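Local structure of DNA alpha-glucosyltransferase (Enterobacteria phage T4, 1XV5) at residues His115-Leu120 / Phe139-Asn144; Arg201-Thr206 / Ser279-Arg284; Thr208-Tyr213 / Ser305-His310. The protein belongs to the GT-B clan of glycosyltransferases, its two Rossmann-like halves facing each other across a cleft that holds uridine-5'-diphosphate. All blocks are in the same frame, centred on the assembly; numbering follows the deposited sequence.

Contact 1: residues His115-Leu120 / Phe139-Asn144. With GOL (glycerol), chain G; EDO (1,2-ethanediol), chain D.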
loop_
_atom_site.group_PDB
_atom_site.type_symbol
_atom_site.label_atom_id
_atom_site.label_comp_id
_atom_site.label_asym_id
_atom_site.label_seq_id
_atom_site.Cartn_x
_atom_site.Cartn_y
_atom_site.Cartn_z
ATOM N N HIS A 115 1.979 7.312 6.065
ATOM C CA HIS A 115 1.445 6.371 5.088
ATOM C C HIS A 115 -0.047 6.096 5.151
ATOM O O HIS A 115 -0.591 5.435 4.262
ATOM C CB HIS A 115 2.206 5.053 5.215
ATOM C CG HIS A 115 3.648 5.156 4.833
ATOM N ND1 HIS A 115 4.062 5.287 3.524
ATOM C CD2 HIS A 115 4.771 5.185 5.587
ATOM C CE1 HIS A 115 5.377 5.392 3.490
ATOM N NE2 HIS A 115 5.833 5.335 4.729
ATOM N N ASP A 116 -0.713 6.595 6.185
ATOM C CA ASP A 116 -2.143 6.351 6.329
ATOM C C ASP A 116 -3.025 7.502 5.854
ATOM O O ASP A 116 -2.540 8.605 5.593
ATOM C CB ASP A 116 -2.445 5.963 7.776
ATOM C CG ASP A 116 -1.853 4.607 8.139
ATOM O OD1 ASP A 116 -1.713 4.308 9.344
ATOM O OD2 ASP A 116 -1.529 3.832 7.208
ATOM N N HIS A 117 -4.324 7.237 5.741
ATOM C CA HIS A 117 -5.264 8.229 5.230
ATOM C C HIS A 117 -6.247 8.867 6.213
ATOM O O HIS A 117 -6.115 10.038 6.561
ATOM C CB HIS A 117 -6.050 7.605 4.075
ATOM C CG HIS A 117 -5.182 6.983 3.024
ATOM N ND1 HIS A 117 -4.414 7.729 2.155
ATOM C CD2 HIS A 117 -4.938 5.685 2.724
ATOM C CE1 HIS A 117 -3.735 6.915 1.365
ATOM N NE2 HIS A 117 -4.035 5.670 1.690
ATOM N N SER A 118 -7.242 8.097 6.636
ATOM C CA SER A 118 -8.279 8.587 7.540
ATOM C C SER A 118 -7.819 8.902 8.958
ATOM O O SER A 118 -6.850 8.329 9.454
ATOM C CB SER A 118 -9.423 7.571 7.607
ATOM O OG SER A 118 -10.377 7.948 8.583
ATOM N N VAL A 119 -8.534 9.818 9.609
ATOM C CA VAL A 119 -8.229 10.194 10.984
ATOM C C VAL A 119 -8.381 8.973 11.888
ATOM O O VAL A 119 -7.683 8.849 12.893
ATOM C CB VAL A 119 -9.181 11.302 11.501
ATOM C CG1 VAL A 119 -8.882 12.613 10.805
ATOM C CG2 VAL A 119 -10.633 10.898 11.266
ATOM N N LEU A 120 -9.297 8.078 11.523
ATOM C CA LEU A 120 -9.543 6.868 12.300
ATOM C C LEU A 120 -8.230 6.124 12.479
ATOM O O LEU A 120 -7.883 5.710 13.585
ATOM C CB LEU A 120 -10.562 5.971 11.583
ATOM C CG LEU A 120 -11.141 4.765 12.341
ATOM C CD1 LEU A 120 -12.289 4.172 11.539
ATOM C CD2 LEU A 120 -10.068 3.713 12.586
ATOM N N PHE A 139 6.407 13.798 4.790
ATOM C CA PHE A 139 5.698 13.401 3.568
ATOM C C PHE A 139 4.303 12.851 3.882
ATOM O O PHE A 139 4.097 12.214 4.919
ATOM C CB PHE A 139 6.437 12.283 2.825
ATOM C CG PHE A 139 7.713 12.701 2.153
ATOM C CD1 PHE A 139 8.943 12.432 2.744
ATOM C CD2 PHE A 139 7.692 13.280 0.888
ATOM C CE1 PHE A 139 10.135 12.725 2.082
ATOM C CE2 PHE A 139 8.877 13.578 0.218
ATOM C CZ PHE A 139 10.101 13.297 0.814
ATOM N N SER A 140 3.359 13.082 2.971
ATOM C CA SER A 140 1.999 12.563 3.115
ATOM C C SER A 140 1.461 12.237 1.722
ATOM O O SER A 140 1.997 12.706 0.722
ATOM C CB SER A 140 1.079 13.580 3.793
ATOM O OG SER A 140 0.673 14.595 2.893
ATOM N N HIS A 141 0.400 11.441 1.664
ATOM C CA HIS A 141 -0.197 11.044 0.388
ATOM C C HIS A 141 -1.041 12.131 -0.277
ATOM O O HIS A 141 -1.322 12.052 -1.473
ATOM C CB HIS A 141 -1.082 9.808 0.573
ATOM C CG HIS A 141 -0.325 8.525 0.726
ATOM N ND1 HIS A 141 0.450 7.991 -0.280
ATOM C CD2 HIS A 141 -0.258 7.651 1.757
ATOM C CE1 HIS A 141 0.958 6.840 0.124
ATOM N NE2 HIS A 141 0.543 6.610 1.356
ATOM N N SER A 142 -1.450 13.142 0.483
ATOM C CA SER A 142 -2.292 14.188 -0.093
ATOM C C SER A 142 -2.248 15.524 0.638
ATOM O O SER A 142 -2.240 15.575 1.869
ATOM C CB SER A 142 -3.740 13.693 -0.153
ATOM O OG SER A 142 -4.616 14.705 -0.622
ATOM N N ASP A 143 -2.226 16.607 -0.133
ATOM C CA ASP A 143 -2.206 17.945 0.443
ATOM C C ASP A 143 -3.528 18.210 1.168
ATOM O O ASP A 143 -3.588 19.028 2.085
ATOM C CB ASP A 143 -2.022 19.012 -0.648
ATOM C CG ASP A 143 -0.695 18.893 -1.381
ATOM O OD1 ASP A 143 0.306 18.481 -0.761
ATOM O OD2 ASP A 143 -0.646 19.234 -2.584
ATOM N N ASN A 144 -4.582 17.507 0.756
ATOM C CA ASN A 144 -5.905 17.689 1.355
ATOM C C ASN A 144 -6.344 16.561 2.283
ATOM O O ASN A 144 -7.507 16.501 2.687
ATOM C CB ASN A 144 -6.950 17.876 0.253
ATOM C CG ASN A 144 -6.727 19.143 -0.545
ATOM O OD1 ASN A 144 -6.766 20.244 0.000
ATOM N ND2 ASN A 144 -6.481 18.994 -1.841
HETATM C C1 GOL G . 0.496 2.744 0.328
HETATM O O1 GOL G . -0.895 2.397 -0.319
HETATM C C2 GOL G . 0.984 2.220 1.421
HETATM O O2 GOL G . 0.100 2.323 2.430
HETATM C C3 GOL G . 2.074 2.860 1.722
HETATM O O3 GOL G . 2.207 4.431 1.816
HETATM C C1 EDO D . -2.033 0.128 7.266
HETATM O O1 EDO D . -1.441 1.114 8.132
HETATM C C2 EDO D . -1.023 -0.406 6.242
HETATM O O2 EDO D . -0.615 0.613 5.315
HETATM O O HOH W 1 -0.700 10.150 4.286
#

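Contact 2: residues Arg201-Thr206 / Ser279-Arg284. With UDP (uridine-5'-diphosphate), chain C.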
loop_
_atom_site.group_PDB
_atom_site.type_symbol
_atom_site.label_atom_id
_atom_site.label_comp_id
_atom_site.label_asym_id
_atom_site.label_seq_id
_atom_site.Cartn_x
_atom_site.Cartn_y
_atom_site.Cartn_z
ATOM N N ARG A 201 -9.339 -12.201 -10.047
ATOM C CA ARG A 201 -8.727 -12.161 -8.725
ATOM C C ARG A 201 -8.600 -10.768 -8.121
ATOM O O ARG A 201 -7.925 -9.893 -8.661
ATOM C CB ARG A 201 -7.351 -12.837 -8.814
ATOM C CG ARG A 201 -6.660 -13.159 -7.485
ATOM C CD ARG A 201 -5.309 -13.837 -7.747
ATOM N NE ARG A 201 -5.445 -15.047 -8.562
ATOM C CZ ARG A 201 -5.719 -16.261 -8.084
ATOM N NH1 ARG A 201 -5.882 -16.452 -6.781
ATOM N NH2 ARG A 201 -5.865 -17.284 -8.918
ATOM N N TRP A 202 -9.267 -10.584 -6.987
ATOM C CA TRP A 202 -9.259 -9.330 -6.239
ATOM C C TRP A 202 -8.238 -9.495 -5.112
ATOM O O TRP A 202 -8.147 -10.571 -4.520
ATOM C CB TRP A 202 -10.649 -9.108 -5.634
ATOM C CG TRP A 202 -10.820 -7.855 -4.822
ATOM C CD1 TRP A 202 -11.345 -6.664 -5.250
ATOM C CD2 TRP A 202 -10.509 -7.680 -3.431
ATOM N NE1 TRP A 202 -11.383 -5.760 -4.209
ATOM C CE2 TRP A 202 -10.877 -6.360 -3.082
ATOM C CE3 TRP A 202 -9.957 -8.513 -2.444
ATOM C CZ2 TRP A 202 -10.710 -5.852 -1.788
ATOM C CZ3 TRP A 202 -9.792 -8.006 -1.155
ATOM C CH2 TRP A 202 -10.167 -6.688 -0.840
ATOM N N ILE A 203 -7.466 -8.448 -4.825
ATOM C CA ILE A 203 -6.490 -8.497 -3.733
ATOM C C ILE A 203 -6.616 -7.260 -2.845
ATOM O O ILE A 203 -6.888 -6.158 -3.328
ATOM C CB ILE A 203 -5.023 -8.588 -4.242
ATOM C CG1 ILE A 203 -4.745 -7.492 -5.276
ATOM C CG2 ILE A 203 -4.756 -9.976 -4.815
ATOM C CD1 ILE A 203 -3.258 -7.357 -5.642
ATOM N N GLY A 204 -6.426 -7.455 -1.543
ATOM C CA GLY A 204 -6.517 -6.359 -0.596
ATOM C C GLY A 204 -6.642 -6.887 0.823
ATOM O O GLY A 204 -5.981 -7.859 1.187
ATOM N N ARG A 205 -7.480 -6.236 1.628
ATOM C CA ARG A 205 -7.718 -6.661 3.006
ATOM C C ARG A 205 -9.130 -6.263 3.403
ATOM O O ARG A 205 -9.806 -5.555 2.658
ATOM C CB ARG A 205 -6.682 -6.065 3.966
ATOM C CG ARG A 205 -6.465 -4.573 3.862
ATOM C CD ARG A 205 -5.222 -4.184 4.655
ATOM N NE ARG A 205 -4.920 -2.762 4.551
ATOM C CZ ARG A 205 -5.578 -1.805 5.198
ATOM N NH1 ARG A 205 -5.234 -0.538 5.034
ATOM N NH2 ARG A 205 -6.574 -2.117 6.018
ATOM N N THR A 206 -9.576 -6.708 4.572
ATOM C CA THR A 206 -10.943 -6.438 4.986
ATOM C C THR A 206 -11.250 -5.054 5.549
ATOM O O THR A 206 -11.468 -4.879 6.749
ATOM C CB THR A 206 -11.432 -7.523 5.974
ATOM O OG1 THR A 206 -11.091 -8.818 5.458
ATOM C CG2 THR A 206 -12.953 -7.453 6.133
ATOM N N SER A 279 4.813 -12.944 -2.784
ATOM C CA SER A 279 5.356 -13.636 -3.951
ATOM C C SER A 279 4.432 -14.721 -4.503
ATOM O O SER A 279 4.385 -14.948 -5.714
ATOM C CB SER A 279 6.722 -14.250 -3.620
ATOM O OG SER A 279 6.631 -15.177 -2.550
ATOM N N GLU A 280 3.703 -15.399 -3.619
ATOM C CA GLU A 280 2.788 -16.450 -4.048
ATOM C C GLU A 280 1.578 -15.850 -4.749
ATOM O O GLU A 280 1.077 -16.407 -5.730
ATOM C CB GLU A 280 2.355 -17.300 -2.849
ATOM C CG GLU A 280 3.502 -18.146 -2.287
ATOM C CD GLU A 280 3.132 -18.908 -1.026
ATOM O OE1 GLU A 280 1.967 -18.827 -0.590
ATOM O OE2 GLU A 280 4.016 -19.595 -0.470
ATOM N N MET A 281 1.109 -14.712 -4.246
ATOM C CA MET A 281 -0.027 -14.036 -4.858
ATOM C C MET A 281 0.366 -13.547 -6.250
ATOM O O MET A 281 -0.386 -13.716 -7.207
ATOM C CB MET A 281 -0.471 -12.854 -3.991
ATOM C CG MET A 281 -1.612 -12.021 -4.574
ATOM S SD MET A 281 -1.098 -10.861 -5.867
ATOM C CE MET A 281 -0.300 -9.595 -4.858
ATOM N N LEU A 282 1.547 -12.945 -6.368
ATOM C CA LEU A 282 2.003 -12.450 -7.666
ATOM C C LEU A 282 2.054 -13.579 -8.696
ATOM O O LEU A 282 1.722 -13.380 -9.862
ATOM C CB LEU A 282 3.384 -11.787 -7.538
ATOM C CG LEU A 282 3.427 -10.481 -6.734
ATOM C CD1 LEU A 282 4.861 -9.997 -6.611
ATOM C CD2 LEU A 282 2.572 -9.418 -7.426
ATOM N N GLU A 283 2.467 -14.765 -8.265
ATOM C CA GLU A 283 2.531 -15.909 -9.167
ATOM C C GLU A 283 1.113 -16.280 -9.608
ATOM O O GLU A 283 0.853 -16.468 -10.799
ATOM C CB GLU A 283 3.211 -17.091 -8.465
ATOM C CG GLU A 283 3.328 -18.368 -9.286
ATOM C CD GLU A 283 4.089 -18.186 -10.592
ATOM O OE1 GLU A 283 5.023 -17.359 -10.644
ATOM O OE2 GLU A 283 3.757 -18.890 -11.567
ATOM N N ARG A 284 0.193 -16.370 -8.650
ATOM C CA ARG A 284 -1.193 -16.715 -8.967
ATOM C C ARG A 284 -1.840 -15.654 -9.852
ATOM O O ARG A 284 -2.560 -15.977 -10.807
ATOM C CB ARG A 284 -2.028 -16.863 -7.688
ATOM C CG ARG A 284 -1.729 -18.111 -6.863
ATOM C CD ARG A 284 -2.729 -18.257 -5.710
ATOM N NE ARG A 284 -2.565 -17.242 -4.672
ATOM C CZ ARG A 284 -1.743 -17.356 -3.632
ATOM N NH1 ARG A 284 -0.999 -18.446 -3.485
ATOM N NH2 ARG A 284 -1.676 -16.387 -2.726
HETATM N N1 UDP C . -0.216 -7.873 1.042
HETATM C C2 UDP C . 0.323 -9.131 1.217
HETATM N N3 UDP C . -0.500 -10.029 1.849
HETATM C C4 UDP C . -1.785 -9.799 2.304
HETATM C C5 UDP C . -2.273 -8.474 2.073
HETATM C C6 UDP C . -1.489 -7.577 1.467
HETATM O O2 UDP C . 1.442 -9.430 0.834
HETATM O O4 UDP C . -2.405 -10.709 2.853
HETATM C "C1'" UDP C . 0.625 -6.860 0.394
HETATM C "C2'" UDP C . 0.051 -6.281 -0.894
HETATM O "O2'" UDP C . 0.285 -7.143 -1.988
HETATM C "C3'" UDP C . 0.813 -4.965 -0.958
HETATM C "C4'" UDP C . 0.795 -4.527 0.505
HETATM O "O4'" UDP C . 0.737 -5.761 1.271
HETATM O "O3'" UDP C . 2.155 -5.216 -1.376
HETATM C "C5'" UDP C . -0.370 -3.638 0.894
HETATM O "O5'" UDP C . -0.126 -2.307 0.457
HETATM P PA UDP C . -1.240 -1.413 -0.254
HETATM O O1A UDP C . -0.583 -0.120 -0.541
HETATM O O2A UDP C . -1.835 -2.189 -1.374
HETATM O O3A UDP C . -2.418 -1.204 0.863
HETATM P PB UDP C . -2.367 -1.081 2.496
HETATM O O1B UDP C . -3.434 -0.123 2.884
HETATM O O2B UDP C . -2.389 -2.451 3.056
HETATM O O3B UDP C . -0.955 -0.421 2.802
#

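Contact 3: residues Thr208-Tyr213 / Ser305-His310. With UDP (uridine-5'-diphosphate), chain C.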
loop_
_atom_site.group_PDB
_atom_site.type_symbol
_atom_site.label_atom_id
_atom_site.label_comp_id
_atom_site.label_asym_id
_atom_site.label_seq_id
_atom_site.Cartn_x
_atom_site.Cartn_y
_atom_site.Cartn_z
ATOM N N THR A 208 -13.681 -1.783 4.179
ATOM C CA THR A 208 -14.644 -1.441 3.146
ATOM C C THR A 208 -14.203 -0.499 2.030
ATOM O O THR A 208 -14.690 -0.632 0.907
ATOM C CB THR A 208 -15.963 -0.935 3.773
ATOM O OG1 THR A 208 -15.701 0.200 4.600
ATOM C CG2 THR A 208 -16.590 -2.041 4.622
ATOM N N TRP A 209 -13.291 0.436 2.296
ATOM C CA TRP A 209 -12.878 1.313 1.200
ATOM C C TRP A 209 -11.999 0.605 0.174
ATOM O O TRP A 209 -11.645 1.187 -0.852
ATOM C CB TRP A 209 -12.192 2.603 1.694
ATOM C CG TRP A 209 -10.954 2.482 2.533
ATOM C CD1 TRP A 209 -10.881 2.575 3.895
ATOM C CD2 TRP A 209 -9.601 2.376 2.067
ATOM N NE1 TRP A 209 -9.570 2.546 4.304
ATOM C CE2 TRP A 209 -8.763 2.424 3.203
ATOM C CE3 TRP A 209 -9.014 2.251 0.799
ATOM C CZ2 TRP A 209 -7.364 2.354 3.110
ATOM C CZ3 TRP A 209 -7.621 2.183 0.708
ATOM C CH2 TRP A 209 -6.816 2.235 1.858
ATOM N N LYS A 210 -11.665 -0.655 0.441
ATOM C CA LYS A 210 -10.857 -1.439 -0.490
ATOM C C LYS A 210 -11.775 -1.998 -1.568
ATOM O O LYS A 210 -11.318 -2.597 -2.540
ATOM C CB LYS A 210 -10.151 -2.588 0.237
ATOM C CG LYS A 210 -9.078 -2.140 1.219
ATOM C CD LYS A 210 -7.833 -1.597 0.520
ATOM C CE LYS A 210 -6.755 -1.248 1.540
ATOM N NZ LYS A 210 -5.485 -0.742 0.933
ATOM N N GLY A 211 -13.079 -1.817 -1.367
ATOM C CA GLY A 211 -14.067 -2.264 -2.337
ATOM C C GLY A 211 -14.392 -3.741 -2.480
ATOM O O GLY A 211 -14.765 -4.176 -3.568
ATOM N N PHE A 212 -14.283 -4.528 -1.413
ATOM C CA PHE A 212 -14.598 -5.941 -1.557
ATOM C C PHE A 212 -16.092 -6.198 -1.774
ATOM O O PHE A 212 -16.461 -7.143 -2.466
ATOM C CB PHE A 212 -14.062 -6.775 -0.373
ATOM C CG PHE A 212 -14.576 -6.358 0.981
ATOM C CD1 PHE A 212 -13.845 -5.484 1.779
ATOM C CD2 PHE A 212 -15.768 -6.877 1.476
ATOM C CE1 PHE A 212 -14.290 -5.134 3.058
ATOM C CE2 PHE A 212 -16.227 -6.536 2.749
ATOM C CZ PHE A 212 -15.484 -5.663 3.542
ATOM N N TYR A 213 -16.959 -5.356 -1.215
ATOM C CA TYR A 213 -18.392 -5.563 -1.419
ATOM C C TYR A 213 -18.738 -5.414 -2.893
ATOM O O TYR A 213 -19.614 -6.109 -3.409
ATOM C CB TYR A 213 -19.219 -4.562 -0.609
ATOM C CG TYR A 213 -19.396 -4.948 0.836
ATOM C CD1 TYR A 213 -18.918 -4.132 1.860
ATOM C CD2 TYR A 213 -20.029 -6.142 1.182
ATOM C CE1 TYR A 213 -19.065 -4.495 3.200
ATOM C CE2 TYR A 213 -20.180 -6.517 2.517
ATOM C CZ TYR A 213 -19.696 -5.689 3.520
ATOM O OH TYR A 213 -19.838 -6.058 4.845
ATOM N N SER A 305 -0.926 9.156 -5.502
ATOM C CA SER A 305 -0.655 7.807 -5.028
ATOM C C SER A 305 -1.605 6.658 -5.338
ATOM O O SER A 305 -2.760 6.657 -4.905
ATOM C CB SER A 305 -0.444 7.833 -3.510
ATOM O OG SER A 305 0.565 8.754 -3.144
ATOM N N LEU A 306 -1.113 5.685 -6.101
ATOM C CA LEU A 306 -1.881 4.473 -6.342
ATOM C C LEU A 306 -1.345 3.644 -5.181
ATOM O O LEU A 306 -0.373 4.047 -4.527
ATOM C CB LEU A 306 -1.513 3.801 -7.668
ATOM C CG LEU A 306 -2.263 4.293 -8.907
ATOM C CD1 LEU A 306 -1.701 3.600 -10.143
ATOM C CD2 LEU A 306 -3.763 4.005 -8.755
ATOM N N GLU A 307 -1.970 2.509 -4.909
ATOM C CA GLU A 307 -1.528 1.645 -3.822
ATOM C C GLU A 307 -0.689 0.508 -4.383
ATOM O O GLU A 307 -0.662 0.284 -5.594
ATOM C CB GLU A 307 -2.741 1.089 -3.083
ATOM C CG GLU A 307 -3.577 2.172 -2.446
ATOM C CD GLU A 307 -4.807 1.630 -1.762
ATOM O OE1 GLU A 307 -5.817 1.376 -2.453
ATOM O OE2 GLU A 307 -4.750 1.445 -0.532
ATOM N N TYR A 308 0.006 -0.207 -3.508
ATOM C CA TYR A 308 0.834 -1.308 -3.973
ATOM C C TYR A 308 0.047 -2.374 -4.718
ATOM O O TYR A 308 0.520 -2.890 -5.726
ATOM C CB TYR A 308 1.617 -1.917 -2.811
ATOM C CG TYR A 308 2.812 -1.067 -2.452
ATOM C CD1 TYR A 308 2.868 -0.371 -1.249
ATOM C CD2 TYR A 308 3.858 -0.896 -3.363
ATOM C CE1 TYR A 308 3.938 0.484 -0.963
ATOM C CE2 TYR A 308 4.923 -0.046 -3.089
ATOM C CZ TYR A 308 4.957 0.640 -1.893
ATOM O OH TYR A 308 6.005 1.498 -1.641
ATOM N N THR A 309 -1.153 -2.703 -4.247
ATOM C CA THR A 309 -1.936 -3.708 -4.951
ATOM C C THR A 309 -2.272 -3.233 -6.363
ATOM O O THR A 309 -2.423 -4.049 -7.266
ATOM C CB THR A 309 -3.232 -4.083 -4.193
ATOM O OG1 THR A 309 -3.917 -2.898 -3.780
ATOM C CG2 THR A 309 -2.897 -4.937 -2.968
ATOM N N HIS A 310 -2.394 -1.920 -6.558
ATOM C CA HIS A 310 -2.662 -1.378 -7.897
ATOM C C HIS A 310 -1.457 -1.711 -8.781
ATOM O O HIS A 310 -1.583 -2.284 -9.865
ATOM C CB HIS A 310 -2.775 0.153 -7.874
ATOM C CG HIS A 310 -4.090 0.678 -7.392
ATOM N ND1 HIS A 310 -4.188 1.567 -6.344
ATOM C CD2 HIS A 310 -5.347 0.521 -7.873
ATOM C CE1 HIS A 310 -5.447 1.941 -6.204
ATOM N NE2 HIS A 310 -6.170 1.321 -7.120
HETATM N N1 UDP C . -0.216 -7.873 1.042
HETATM C C2 UDP C . 0.323 -9.131 1.217
HETATM N N3 UDP C . -0.500 -10.029 1.849
HETATM C C4 UDP C . -1.785 -9.799 2.304
HETATM C C5 UDP C . -2.273 -8.474 2.073
HETATM C C6 UDP C . -1.489 -7.577 1.467
HETATM O O2 UDP C . 1.442 -9.430 0.834
HETATM O O4 UDP C . -2.405 -10.709 2.853
HETATM C "C1'" UDP C . 0.625 -6.860 0.394
HETATM C "C2'" UDP C . 0.051 -6.281 -0.894
HETATM O "O2'" UDP C . 0.285 -7.143 -1.988
HETATM C "C3'" UDP C . 0.813 -4.965 -0.958
HETATM C "C4'" UDP C . 0.795 -4.527 0.505
HETATM O "O4'" UDP C . 0.737 -5.761 1.271
HETATM O "O3'" UDP C . 2.155 -5.216 -1.376
HETATM C "C5'" UDP C . -0.370 -3.638 0.894
HETATM O "O5'" UDP C . -0.126 -2.307 0.457
HETATM P PA UDP C . -1.240 -1.413 -0.254
HETATM O O1A UDP C . -0.583 -0.120 -0.541
HETATM O O2A UDP C . -1.835 -2.189 -1.374
HETATM O O3A UDP C . -2.418 -1.204 0.863
HETATM P PB UDP C . -2.367 -1.081 2.496
HETATM O O1B UDP C . -3.434 -0.123 2.884
HETATM O O2B UDP C . -2.389 -2.451 3.056
HETATM O O3B UDP C . -0.955 -0.421 2.802
#

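Contact 1: residues His115-Leu120 / Phe139-Asn144
Three histidines, His115, His117 and His141, come together here, and a glycerol hydroxyl joins two of their rings. The site lies in the amino-terminal Rossmann-like half, where the neighbouring parallel strands 109-114 and 137-140 run out into loops, the usual place for a functional surface in such a sheet. His141 reaches across between the two loops: CD2 of its ring lies 3.6 Å from CE1 of His117, an oblique approach with the two ring planes inclined by 33°. The carbonyl oxygen of His115 sits near the plane of the His141 ring, at its edge, 3.3 Å from NE2 of His141. With CG of His141 anti to its carbonyl carbon (chi1 -76°), the ring is turned toward His115 O and His117, and at its other nitrogen ND1 bonds to the hydroxyl of Ser305, which fixes its rotation. His115 is likewise held through its NE2, by Asn82. The backbones are tied by one water, which donates to Asp116 O and accepts from His141 N. Glycerol, probably from the crystallisation liquor, bridges two of the rings: its O3 lies near the plane of both imidazoles, hydrogen-bonded at 2.7 Å to ND1 of His115 and at 2.8 Å to NE2 of His141.

Contact 2: residues Arg201-Thr206 / Ser279-Arg284
Ile203 and Met281 make the close-packed apolar part of this contact, where the end of strand 199-203 lies against helix 278-286 in the carboxy-terminal Rossmann-like half. Their side chains cross at about a right angle. CG2 of Ile203 rests 3.8 Å from CG of Met281, while at the far end of each chain CD1 of Ile203 meets the methyl CE of Met281 at the same 3.8 Å. Met281 gets there by folding: its chain turns at chi2 (-79°) and again at chi3, which brings SD and CE against CG2 and CD1 of Ile203 and leaves CE 3.8 Å from O2' of uridine-5'-diphosphate. Thr309 and Leu313 of helix 308-316 also touch Ile203, so this apolar pair is also covered by a second helix.

The other end is polar, and partly solvent-facing at Arg284. CB of Arg284 lies 3.8 Å above the guanidinium plane of Arg201, over its centre. The two guanidinium planes are 54° apart, and NH1 of Arg201 approaches the edge of the other group, 4.0 Å from NE of Arg284. The loose part begins beyond Ile203, where Gly204-Thr206 do not touch the helix segment, and Arg205, also partly exposed, serves the ligand instead: NE gives a bond to O2B and NH1 a 2.8 Å bond to O1B of the terminal phosphate.

Glu233 of strand 229-233 is shared by both arginines, OE2 pairing with Arg201 NH1 and OE1 with Arg284 NH2. The carboxylate probably balances their charge and links helix to sheet, while Met281 brings its methyl to the ribose side of the pocket, with Ile203 packed behind it.

Contact 3: residues Thr208-Tyr213 / Ser305-His310
The carboxylate of Glu307 lies at the edge of the Trp209 indole: its carbon CD is in the plane of the ring, and its OE2 comes to 3.2 Å from CZ3 of Trp209. The two flat groups are only 26° from coplanar, which suits a negatively charged oxygen facing the slightly positive C-H rim of an aromatic ring. A second flat group, the imidazole of His310, lies within the same segment as Glu307 and carries CD2 of Leu306 over the centre of one face, 3.4 Å above it; at its edge ND1 accepts a nearly straight bond from Glu307 N.

Across the contact the charge is matched by Lys210. Its NZ donates to OE2 of Glu307 at 2.7 Å, a salt bridge made on the syn side but 35° out of the carboxylate plane. The lysine bends at chi2 (-72°) and then runs straight to its ammonium, which also bonds to O1B of uridine-5'-diphosphate at 2.9 Å and weakly to the bridging O3A. Glu307 reaches over with an extended chain, and its other oxygen, OE1, is held by Ser295 and Gln293. A second shell thus positions the carboxylate that positions the lysine, and one ammonium is shared between protein and ligand anions.

Glu307 occupies the N-cap position of helix 308-316, and the first turn faces the inner phosphate: Tyr308 N bonds to O1A and Thr309 N to O2A, each at 3.0 Å. The positive end of the helix probably adds to the lysine's pull on the diphosphate. A phosphate seated at a helix amino terminus, with a basic residue just after a strand of the same sheet, is consistent with the nucleotide site in the carboxy-terminal half of GT-B glycosyltransferases.

In the fold
Contact 1 closes in the chain before the others begin and belongs to the amino-terminal seven-stranded parallel sheet; contacts 2 and 3 belong to the carboxy-terminal one, with their segments alternating along the sequence. Strand 199-203 of contact 2 leads directly toward helix 212-223 of contact 3, and their centres are about 12 Å apart, both touching uridine-5'-diphosphate. Contacts 1 and 2 lie on opposite sides of the chain's centre, about 24 Å between centres. Contact 3 comes between: its centre is about 15 Å from that of contact 1, with Trp209 packing on His117. Contacts 2 and 3 line the nucleotide site, and contact 1 lies close by on the other half of the cleft.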